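Local coordinates for protein acyl-homoserine-lactone synthase (Mesorhizobium sp. ORS 3359, PDB 6WNS) that probably catalyses acyl transfer from a coenzyme A thioester to make acyl-homoserine lactone, a bacterial quorum-sensing signal, at residues P79-M82 against S83-P87; I88-G92 against T93-A97; S119-A122 against G123-C127. One frame throughout, in Å; residues are numbered along the deposited sequence.

Contact 1 (P79-M82 against S83-P87); sequences PHLM and SEVFP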
ATOM      1  N   PRO A  79      -7.414  11.402   8.863  1.00 52.06           N
ATOM      2  CA  PRO A  79      -6.041  11.862   8.691  1.00 51.21           C
ATOM      3  C   PRO A  79      -5.183  10.762   8.071  1.00 49.56           C
ATOM      4  O   PRO A  79      -5.295   9.604   8.448  1.00 49.02           O
ATOM      5  CB  PRO A  79      -5.574  12.252  10.105  1.00 53.03           C
ATOM      6  CG  PRO A  79      -6.623  11.763  11.084  1.00 53.53           C
ATOM      7  CD  PRO A  79      -7.855  11.518  10.261  1.00 53.56           C
ATOM      8  N   HIS A  80      -4.388  11.142   7.077  1.00 48.45           N
ATOM      9  CA  HIS A  80      -3.542  10.199   6.334  1.00 48.85           C
ATOM     10  C   HIS A  80      -2.239  10.906   5.929  1.00 47.09           C
ATOM     11  O   HIS A  80      -2.057  12.080   6.328  1.00 50.82           O
ATOM     12  CB  HIS A  80      -4.341   9.568   5.211  1.00 48.96           C
ATOM     13  CG  HIS A  80      -4.829  10.549   4.199  1.00 50.97           C
ATOM     14  ND1 HIS A  80      -5.963  11.325   4.436  1.00 51.82           N
ATOM     15  CD2 HIS A  80      -4.439  10.838   2.943  1.00 55.14           C
ATOM     16  CE1 HIS A  80      -6.221  12.055   3.355  1.00 55.70           C
ATOM     17  NE2 HIS A  80      -5.304  11.783   2.457  1.00 55.13           N
ATOM     18  N   LEU A  81      -1.281  10.166   5.383  1.00 45.42           N
ATOM     19  CA  LEU A  81       0.081  10.715   5.172  1.00 45.66           C
ATOM     20  C   LEU A  81      -0.006  11.979   4.289  1.00 46.10           C
ATOM     21  O   LEU A  81       0.586  13.016   4.631  1.00 47.46           O
ATOM     22  CB  LEU A  81       0.984   9.692   4.489  1.00 47.00           C
ATOM     23  CG  LEU A  81       2.425  10.169   4.314  1.00 44.04           C
ATOM     24  CD1 LEU A  81       3.116  10.263   5.656  1.00 46.22           C
ATOM     25  CD2 LEU A  81       3.195   9.227   3.437  1.00 46.40           C
ATOM     26  N   MET A  82      -0.780  11.892   3.241  1.00 47.46           N
ATOM     27  CA  MET A  82      -0.857  13.008   2.259  1.00 51.76           C
ATOM     28  C   MET A  82      -1.552  14.176   2.916  1.00 55.91           C
ATOM     29  O   MET A  82      -1.162  15.319   2.589  1.00 61.55           O
ATOM     30  CB  MET A  82      -1.557  12.629   0.952  1.00 55.86           C
ATOM     31  CG  MET A  82      -1.183  13.562  -0.212  1.00 60.64           C
ATOM     32  SD  MET A  82      -2.174  13.360  -1.693  1.00 61.77           S
ATOM     33  CE  MET A  82      -1.818  11.654  -2.119  1.00 61.38           C
ATOM     34  N   SER A  83      -2.506  13.925   3.819  1.00 52.13           N
ATOM     35  CA  SER A  83      -3.240  15.025   4.458  1.00 55.53           C
ATOM     36  C   SER A  83      -2.397  15.637   5.566  1.00 54.87           C
ATOM     37  O   SER A  83      -2.422  16.831   5.660  1.00 52.48           O
ATOM     38  CB  SER A  83      -4.606  14.617   4.938  1.00 56.37           C
ATOM     39  OG  SER A  83      -4.574  14.010   6.203  1.00 52.81           O
ATOM     40  N   GLU A  84      -1.676  14.853   6.354  1.00 48.91           N
ATOM     41  CA  GLU A  84      -1.005  15.389   7.565  1.00 49.78           C
ATOM     42  C   GLU A  84       0.444  15.798   7.284  1.00 53.07           C
ATOM     43  O   GLU A  84       0.944  16.601   8.038  1.00 51.88           O
ATOM     44  CB  GLU A  84      -1.054  14.317   8.629  1.00 51.52           C
ATOM     45  CG  GLU A  84      -2.474  13.959   9.006  1.00 54.86           C
ATOM     46  CD  GLU A  84      -3.457  15.108   9.272  1.00 57.64           C
ATOM     47  OE1 GLU A  84      -3.302  15.810  10.270  1.00 56.85           O
ATOM     48  OE2 GLU A  84      -4.365  15.279   8.454  1.00 54.76           O
ATOM     49  N   VAL A  85       1.116  15.171   6.315  1.00 50.96           N
ATOM     50  CA  VAL A  85       2.569  15.359   6.083  1.00 51.61           C
ATOM     51  C   VAL A  85       2.823  15.983   4.721  1.00 52.92           C
ATOM     52  O   VAL A  85       3.609  16.948   4.628  1.00 59.09           O
ATOM     53  CB  VAL A  85       3.341  14.027   6.260  1.00 48.78           C
ATOM     54  CG1 VAL A  85       4.843  14.235   6.136  1.00 51.91           C
ATOM     55  CG2 VAL A  85       2.990  13.408   7.555  1.00 47.54           C
ATOM     56  N   PHE A  86       2.178  15.497   3.668  1.00 51.08           N
ATOM     57  CA  PHE A  86       2.503  15.986   2.326  1.00 54.83           C
ATOM     58  C   PHE A  86       1.323  16.676   1.640  1.00 55.02           C
ATOM     59  O   PHE A  86       1.229  16.559   0.452  1.00 56.84           O
ATOM     60  CB  PHE A  86       2.978  14.820   1.478  1.00 54.53           C
ATOM     61  CG  PHE A  86       4.282  14.267   1.974  1.00 56.11           C
ATOM     62  CD1 PHE A  86       5.426  15.045   1.906  1.00 56.26           C
ATOM     63  CD2 PHE A  86       4.343  13.011   2.587  1.00 53.13           C
ATOM     64  CE1 PHE A  86       6.647  14.554   2.343  1.00 55.59           C
ATOM     65  CE2 PHE A  86       5.568  12.535   3.015  1.00 52.36           C
ATOM     66  CZ  PHE A  86       6.710  13.316   2.918  1.00 51.96           C
ATOM     67  N   PRO A  87       0.504  17.517   2.290  1.00 58.20           N
ATOM     68  CA  PRO A  87      -0.605  18.171   1.571  1.00 62.93           C
ATOM     69  C   PRO A  87      -0.123  19.091   0.444  1.00 66.09           C
ATOM     70  O   PRO A  87      -0.846  19.322  -0.553  1.00 70.61           O
ATOM     71  CB  PRO A  87      -1.285  18.962   2.696  1.00 67.19           C
ATOM     72  CG  PRO A  87      -0.212  19.176   3.738  1.00 65.97           C
ATOM     73  CD  PRO A  87       0.574  17.879   3.719  1.00 60.47           C
TER

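Contact 2 (I88-G92 against T93-A97); sequences ILAGG and TPPRA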
ATOM      1  N   ILE A  88       1.118  19.564   0.556  1.00 67.97           N
ATOM      2  CA  ILE A  88       1.715  20.422  -0.501  1.00 73.64           C
ATOM      3  C   ILE A  88       1.788  19.666  -1.836  1.00 72.25           C
ATOM      4  O   ILE A  88       1.660  20.342  -2.870  1.00 71.17           O
ATOM      5  CB  ILE A  88       3.058  21.058  -0.099  1.00 78.66           C
ATOM      6  CG1 ILE A  88       3.387  22.163  -1.099  1.00 85.81           C
ATOM      7  CG2 ILE A  88       4.189  20.028   0.022  1.00 79.01           C
ATOM      8  CD1 ILE A  88       4.356  23.182  -0.585  1.00 92.90           C
ATOM      9  N   LEU A  89       1.874  18.336  -1.847  1.00 66.17           N
ATOM     10  CA  LEU A  89       1.974  17.532  -3.100  1.00 65.69           C
ATOM     11  C   LEU A  89       0.650  17.539  -3.866  1.00 68.31           C
ATOM     12  O   LEU A  89       0.651  17.163  -5.061  1.00 70.35           O
ATOM     13  CB  LEU A  89       2.359  16.093  -2.775  1.00 65.52           C
ATOM     14  CG  LEU A  89       3.775  15.920  -2.203  1.00 65.65           C
ATOM     15  CD1 LEU A  89       3.988  14.493  -1.772  1.00 65.69           C
ATOM     16  CD2 LEU A  89       4.857  16.319  -3.195  1.00 65.57           C
ATOM     17  N   ALA A  90      -0.455  17.803  -3.197  1.00 68.15           N
ATOM     18  CA  ALA A  90      -1.757  17.806  -3.896  1.00 73.80           C
ATOM     19  C   ALA A  90      -2.269  19.243  -3.980  1.00 77.82           C
ATOM     20  O   ALA A  90      -3.488  19.414  -4.081  1.00 81.11           O
ATOM     21  CB  ALA A  90      -2.730  16.904  -3.190  1.00 71.76           C
ATOM     22  N   GLY A  91      -1.380  20.232  -3.894  1.00 79.18           N
ATOM     23  CA  GLY A  91      -1.748  21.658  -4.020  1.00 86.81           C
ATOM     24  C   GLY A  91      -2.368  22.182  -2.726  1.00 86.12           C
ATOM     25  O   GLY A  91      -2.983  23.276  -2.753  1.00 90.42           O
ATOM     26  N   GLY A  92      -2.230  21.438  -1.639  1.00 76.97           N
ATOM     27  CA  GLY A  92      -2.690  21.794  -0.281  1.00 76.13           C
ATOM     28  C   GLY A  92      -4.035  21.146   0.004  1.00 75.93           C
ATOM     29  O   GLY A  92      -4.471  21.133   1.206  1.00 75.95           O
ATOM     30  N   THR A  93      -4.626  20.510  -1.024  1.00 75.93           N
ATOM     31  CA  THR A  93      -5.951  19.833  -0.880  1.00 76.64           C
ATOM     32  C   THR A  93      -5.924  18.435  -1.492  1.00 74.29           C
ATOM     33  O   THR A  93      -6.313  18.245  -2.647  1.00 71.84           O
ATOM     34  CB  THR A  93      -7.053  20.701  -1.510  1.00 81.77           C
ATOM     35  OG1 THR A  93      -6.634  20.952  -2.931  1.00 79.17           O
ATOM     36  CG2 THR A  93      -7.278  21.975  -0.726  1.00 86.05           C
ATOM     37  N   PRO A  94      -5.460  17.434  -0.713  1.00 69.50           N
ATOM     38  CA  PRO A  94      -5.510  16.036  -1.115  1.00 70.09           C
ATOM     39  C   PRO A  94      -6.946  15.586  -1.320  1.00 69.28           C
ATOM     40  O   PRO A  94      -7.875  16.168  -0.740  1.00 72.69           O
ATOM     41  CB  PRO A  94      -4.883  15.231   0.052  1.00 65.73           C
ATOM     42  CG  PRO A  94      -4.437  16.245   1.086  1.00 65.23           C
ATOM     43  CD  PRO A  94      -4.942  17.604   0.652  1.00 71.20           C
ATOM     44  N   PRO A  95      -7.162  14.610  -2.223  1.00 69.48           N
ATOM     45  CA  PRO A  95      -8.485  14.068  -2.464  1.00 70.87           C
ATOM     46  C   PRO A  95      -8.981  13.269  -1.243  1.00 70.74           C
ATOM     47  O   PRO A  95      -8.250  12.453  -0.702  1.00 63.39           O
ATOM     48  CB  PRO A  95      -8.303  13.233  -3.734  1.00 72.33           C
ATOM     49  CG  PRO A  95      -6.846  12.842  -3.720  1.00 69.75           C
ATOM     50  CD  PRO A  95      -6.146  14.041  -3.120  1.00 70.13           C
ATOM     51  N   ARG A  96     -10.195  13.594  -0.798  1.00 70.43           N
ATOM     52  CA  ARG A  96     -10.846  13.080   0.428  1.00 72.69           C
ATOM     53  C   ARG A  96     -12.310  12.724   0.114  1.00 76.53           C
ATOM     54  O   ARG A  96     -13.108  13.613  -0.203  1.00 77.75           O
ATOM     55  CB  ARG A  96     -10.679  14.109   1.555  1.00 75.06           C
ATOM     56  CG  ARG A  96      -9.237  14.560   1.761  1.00 75.67           C
ATOM     57  CD  ARG A  96      -9.000  15.333   3.040  1.00 72.43           C
ATOM     58  NE  ARG A  96      -8.891  14.446   4.182  1.00 68.36           N
ATOM     59  CZ  ARG A  96      -8.419  14.786   5.382  1.00 67.67           C
ATOM     60  NH1 ARG A  96      -7.993  16.014   5.608  1.00 64.32           N
ATOM     61  NH2 ARG A  96      -8.355  13.890   6.355  1.00 65.04           N
ATOM     62  N   ALA A  97     -12.674  11.450   0.166  1.00 75.48           N
ATOM     63  CA  ALA A  97     -14.035  10.994  -0.197  1.00 75.08           C
ATOM     64  C   ALA A  97     -14.200   9.674   0.508  1.00 73.16           C
ATOM     65  O   ALA A  97     -13.176   9.100   0.818  1.00 67.49           O
ATOM     66  CB  ALA A  97     -14.140  10.816  -1.693  1.00 78.41           C
TER

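Contact 3 (S119-A122 against G123-C127); sequences SPVA and GFVLC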
ATOM      1  N   SER A 119      10.216 -13.817  -8.306  1.00149.76           N
ATOM      2  CA  SER A 119       8.829 -14.119  -7.845  1.00147.93           C
ATOM      3  C   SER A 119       7.856 -13.017  -8.257  1.00134.03           C
ATOM      4  O   SER A 119       8.127 -11.818  -8.108  1.00129.45           O
ATOM      5  CB  SER A 119       8.752 -14.296  -6.333  1.00147.61           C
ATOM      6  OG  SER A 119       7.525 -14.925  -5.954  1.00148.56           O
ATOM      7  N   PRO A 120       6.632 -13.377  -8.676  1.00119.72           N
ATOM      8  CA  PRO A 120       5.655 -12.337  -8.926  1.00113.56           C
ATOM      9  C   PRO A 120       5.080 -11.784  -7.610  1.00 98.32           C
ATOM     10  O   PRO A 120       4.069 -11.154  -7.731  1.00 99.38           O
ATOM     11  CB  PRO A 120       4.612 -13.044  -9.811  1.00122.22           C
ATOM     12  CG  PRO A 120       4.765 -14.541  -9.541  1.00128.75           C
ATOM     13  CD  PRO A 120       6.117 -14.738  -8.891  1.00125.53           C
ATOM     14  N   VAL A 121       5.707 -11.984  -6.429  1.00 86.67           N
ATOM     15  CA  VAL A 121       5.100 -11.541  -5.136  1.00 78.98           C
ATOM     16  C   VAL A 121       4.620 -10.109  -5.324  1.00 71.82           C
ATOM     17  O   VAL A 121       3.551  -9.769  -4.848  1.00 72.40           O
ATOM     18  CB  VAL A 121       6.061 -11.600  -3.936  1.00 78.04           C
ATOM     19  CG1 VAL A 121       5.472 -10.858  -2.753  1.00 72.37           C
ATOM     20  CG2 VAL A 121       6.488 -13.014  -3.544  1.00 79.43           C
ATOM     21  N   ALA A 122       5.427  -9.281  -5.974  1.00 70.26           N
ATOM     22  CA  ALA A 122       5.068  -7.872  -6.204  1.00 68.19           C
ATOM     23  C   ALA A 122       3.723  -7.883  -6.934  1.00 70.39           C
ATOM     24  O   ALA A 122       2.797  -7.228  -6.486  1.00 68.83           O
ATOM     25  CB  ALA A 122       6.136  -7.131  -6.959  1.00 67.42           C
ATOM     26  N   GLY A 123       3.653  -8.613  -8.047  1.00 75.30           N
ATOM     27  CA  GLY A 123       2.402  -8.794  -8.824  1.00 80.77           C
ATOM     28  C   GLY A 123       1.179  -9.072  -7.905  1.00 79.18           C
ATOM     29  O   GLY A 123       0.115  -8.290  -7.965  1.00 83.68           O
ATOM     30  N   PHE A 124       1.378 -10.161  -7.089  1.00 77.09           N
ATOM     31  CA  PHE A 124       0.362 -10.710  -6.132  1.00 79.44           C
ATOM     32  C   PHE A 124      -0.110  -9.584  -5.213  1.00 76.98           C
ATOM     33  O   PHE A 124      -1.326  -9.483  -4.957  1.00 81.26           O
ATOM     34  CB  PHE A 124       0.908 -11.842  -5.255  1.00 82.26           C
ATOM     35  CG  PHE A 124       0.757 -13.222  -5.834  1.00 86.69           C
ATOM     36  CD1 PHE A 124      -0.291 -14.039  -5.433  1.00 89.08           C
ATOM     37  CD2 PHE A 124       1.688 -13.716  -6.735  1.00 89.36           C
ATOM     38  CE1 PHE A 124      -0.422 -15.312  -5.955  1.00 95.04           C
ATOM     39  CE2 PHE A 124       1.544 -14.987  -7.261  1.00 94.78           C
ATOM     40  CZ  PHE A 124       0.487 -15.780  -6.874  1.00 97.73           C
ATOM     41  N   VAL A 125       0.833  -8.759  -4.722  1.00 68.96           N
ATOM     42  CA  VAL A 125       0.522  -7.597  -3.832  1.00 64.44           C
ATOM     43  C   VAL A 125      -0.194  -6.492  -4.620  1.00 62.19           C
ATOM     44  O   VAL A 125      -1.185  -5.971  -4.128  1.00 60.55           O
ATOM     45  CB  VAL A 125       1.798  -7.018  -3.187  1.00 60.80           C
ATOM     46  CG1 VAL A 125       1.453  -5.810  -2.330  1.00 57.90           C
ATOM     47  CG2 VAL A 125       2.566  -8.065  -2.397  1.00 61.77           C
ATOM     48  N   LEU A 126       0.343  -6.087  -5.770  1.00 66.48           N
ATOM     49  CA  LEU A 126      -0.267  -4.973  -6.539  1.00 67.03           C
ATOM     50  C   LEU A 126      -1.682  -5.405  -7.023  1.00 71.34           C
ATOM     51  O   LEU A 126      -2.678  -4.756  -6.707  1.00 71.73           O
ATOM     52  CB  LEU A 126       0.686  -4.646  -7.691  1.00 67.20           C
ATOM     53  CG  LEU A 126       1.978  -3.906  -7.328  1.00 67.00           C
ATOM     54  CD1 LEU A 126       2.918  -3.869  -8.513  1.00 71.36           C
ATOM     55  CD2 LEU A 126       1.667  -2.473  -6.908  1.00 66.78           C
ATOM     56  N   CYS A 127      -1.790  -6.532  -7.706  1.00 72.65           N
ATOM     57  CA  CYS A 127      -3.113  -7.072  -8.113  1.00 79.31           C
ATOM     58  C   CYS A 127      -4.056  -7.199  -6.897  1.00 79.19           C
ATOM     59  O   CYS A 127      -5.242  -6.890  -7.042  1.00 80.95           O
ATOM     60  CB  CYS A 127      -2.941  -8.413  -8.794  1.00 84.17           C
ATOM     61  SG  CYS A 127      -4.368  -8.714  -9.847  1.00 95.95           S
TER

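Contact 1 (P79-M82 against S83-P87)
Ser83 folds back on His80 at the start of the short helix 81-84, gripping it both by backbone and by ring. Its hydroxyl accepts the amide of His80 in a nearly straight bond (His80 N to Ser83 OG 3.0 Å, 172°), the half of a capping box in which the third helical residue holds the N-cap amide. Set between the backbone N and the carbonyl carbon (chi1 84°), OG also donates to the anti lone pair of Glu84 OE2, 2.6 Å from OG, so one small hydroxyl is used in both senses. From the same residue, Ser83 CB lies over one face of the imidazole, 3.7 Å from the His80 ring centroid, a CH-pi contact displaced toward the CE1 side. The polar end of the ring is engaged outside the turn, ND1 being bonded to Glu78 O. With His80 replaced by an alanine, Ser83 CB would probably lose the ring face it packs on and Glu78 O its imidazole partner. Farther along, His80 O takes Glu84 N at 2.8 Å, while Leu81 O accepts two amides from opposite faces of its plane, Val85 N at 2.8 Å and Phe86 N at 3.1 Å. Met82 O has Pro87 N beside it, but proline has no hydrogen to give. Leu81 supplies the apolar side: its CD1 meets Val85 CG2 at 3.7 Å, and its CG approaches the edge of the Phe86 ring. The leading amides of the helix, Leu81 N and Met82 N, bond to Glu102 OE1 and OE2 respectively, on strand 100-108, which ties this end to the central sheet. Met82 and Phe86 continue the attachment, packing against strands 140-146 and 174-180.

Contact 2 (I88-G92 against T93-A97)
Ala90 CB presses against the backbone of Pro94, with Pro94 CA 3.6 Å away and Pro94 CB slightly beyond. This is the close side of a type I' beta turn running from Ala90 to Thr93, in the loop between helix 81-84 and strand 100-108. Pro95 CD stands at the margin, 4.5 Å from Ala90 CB, and Met82 and Leu163 also touch the Ala90 methyl, enclosing it in an apolar setting. The other side of the turn faces solvent. Gly91 and Gly92 hold its two central positions with positive phi values (78° and 97°), a region that favours glycine, and both are exposed. The bond that closes the turn, Thr93 N to Ala90 O, is weak at 3.4 Å; just before it, Gly91 N binds Ile88 O at 3.2 Å. The Thr93 side chain stays close to the chain it follows, its CG2 lying 3.4 Å from Gly92 C, and Pro94 CD rests 3.6 Å from Gly92 O. With so little hydrogen bonding across it, the contact probably owes its shape mainly to the backbone preferences of two glycines and two prolines and to apolar packing round the buried Ala90 methyl.

Contact 3 (S119-A122 against G123-C127)
The Phe124 ring meets Pro120 along an edge: Pro120 O lies in the ring plane, 3.6 Å from Phe124 CD2, and Pro120 CG comes to 4.0 Å from Phe124 CE2. The pyrrolidine runs alongside the aromatic ring, and Val121 CA approaches that ring obliquely. This is the N-terminal turn of helix 121-135, which links the neighbouring parallel strands 100-108 and 140-146 in a beta-alpha-beta crossover. The family belongs to the acetyltransferase clan, and the position of the helix is consistent with the one whose N-terminal end, in relatives of that fold, faces the pyrophosphate of acyl-CoA. Pro120 occupies the N-cap position, and its carbonyl begins the regular bonding: Phe124 N reaches Pro120 O at 2.9 Å, lying in the carbonyl plane. Ahead of it, Val121 N donates to Ser119 OG only weakly, in a bent bond, and Ser119 is poorly ordered. One residue on, Val125 N bonds to Val121 O from a position tilted 18° out of the carbonyl plane. Val125 has CG1 anti to its own N (chi1 178°) and CG2 beside that N; this brings CG2 down to 3.1 Å from Val121 O, a tight approach, and to 4.0 Å from Val121 CG1. Val121 and Val125 form a strip along the helix that packs on Val108 and Phe106 of strand 100-108, and Leu126 adds Trp103 and Phe106 to the same interface. At Ala122 O the next bond is almost straight: Leu126 N stands 2.8 Å away at 170°, and Leu126 CG flanks the same oxygen at 3.5 Å.

Contacts 1 and 2 follow one another along the chain and form a single patch, their centres about 8 Å apart. Pro87 O and Gly92 N, 2.8 Å apart, probably share a hydrogen bond, and the chain returns over the short helix: Pro94 CG comes to 3.7 Å from Met82 O, and Arg96 NE to 3.7 Å from His80 CE1. Contact 3 lies on the opposite side of the chain's centre, with its nearest atoms about 15 Å from contact 1 and 18 Å from contact 2. Strand 100-108 connects the regions, offering Glu102 to contact 1 and Trp103, Phe106 and Val108 to contact 3, at the helix end where relatives bind the pyrophosphate of acyl-CoA.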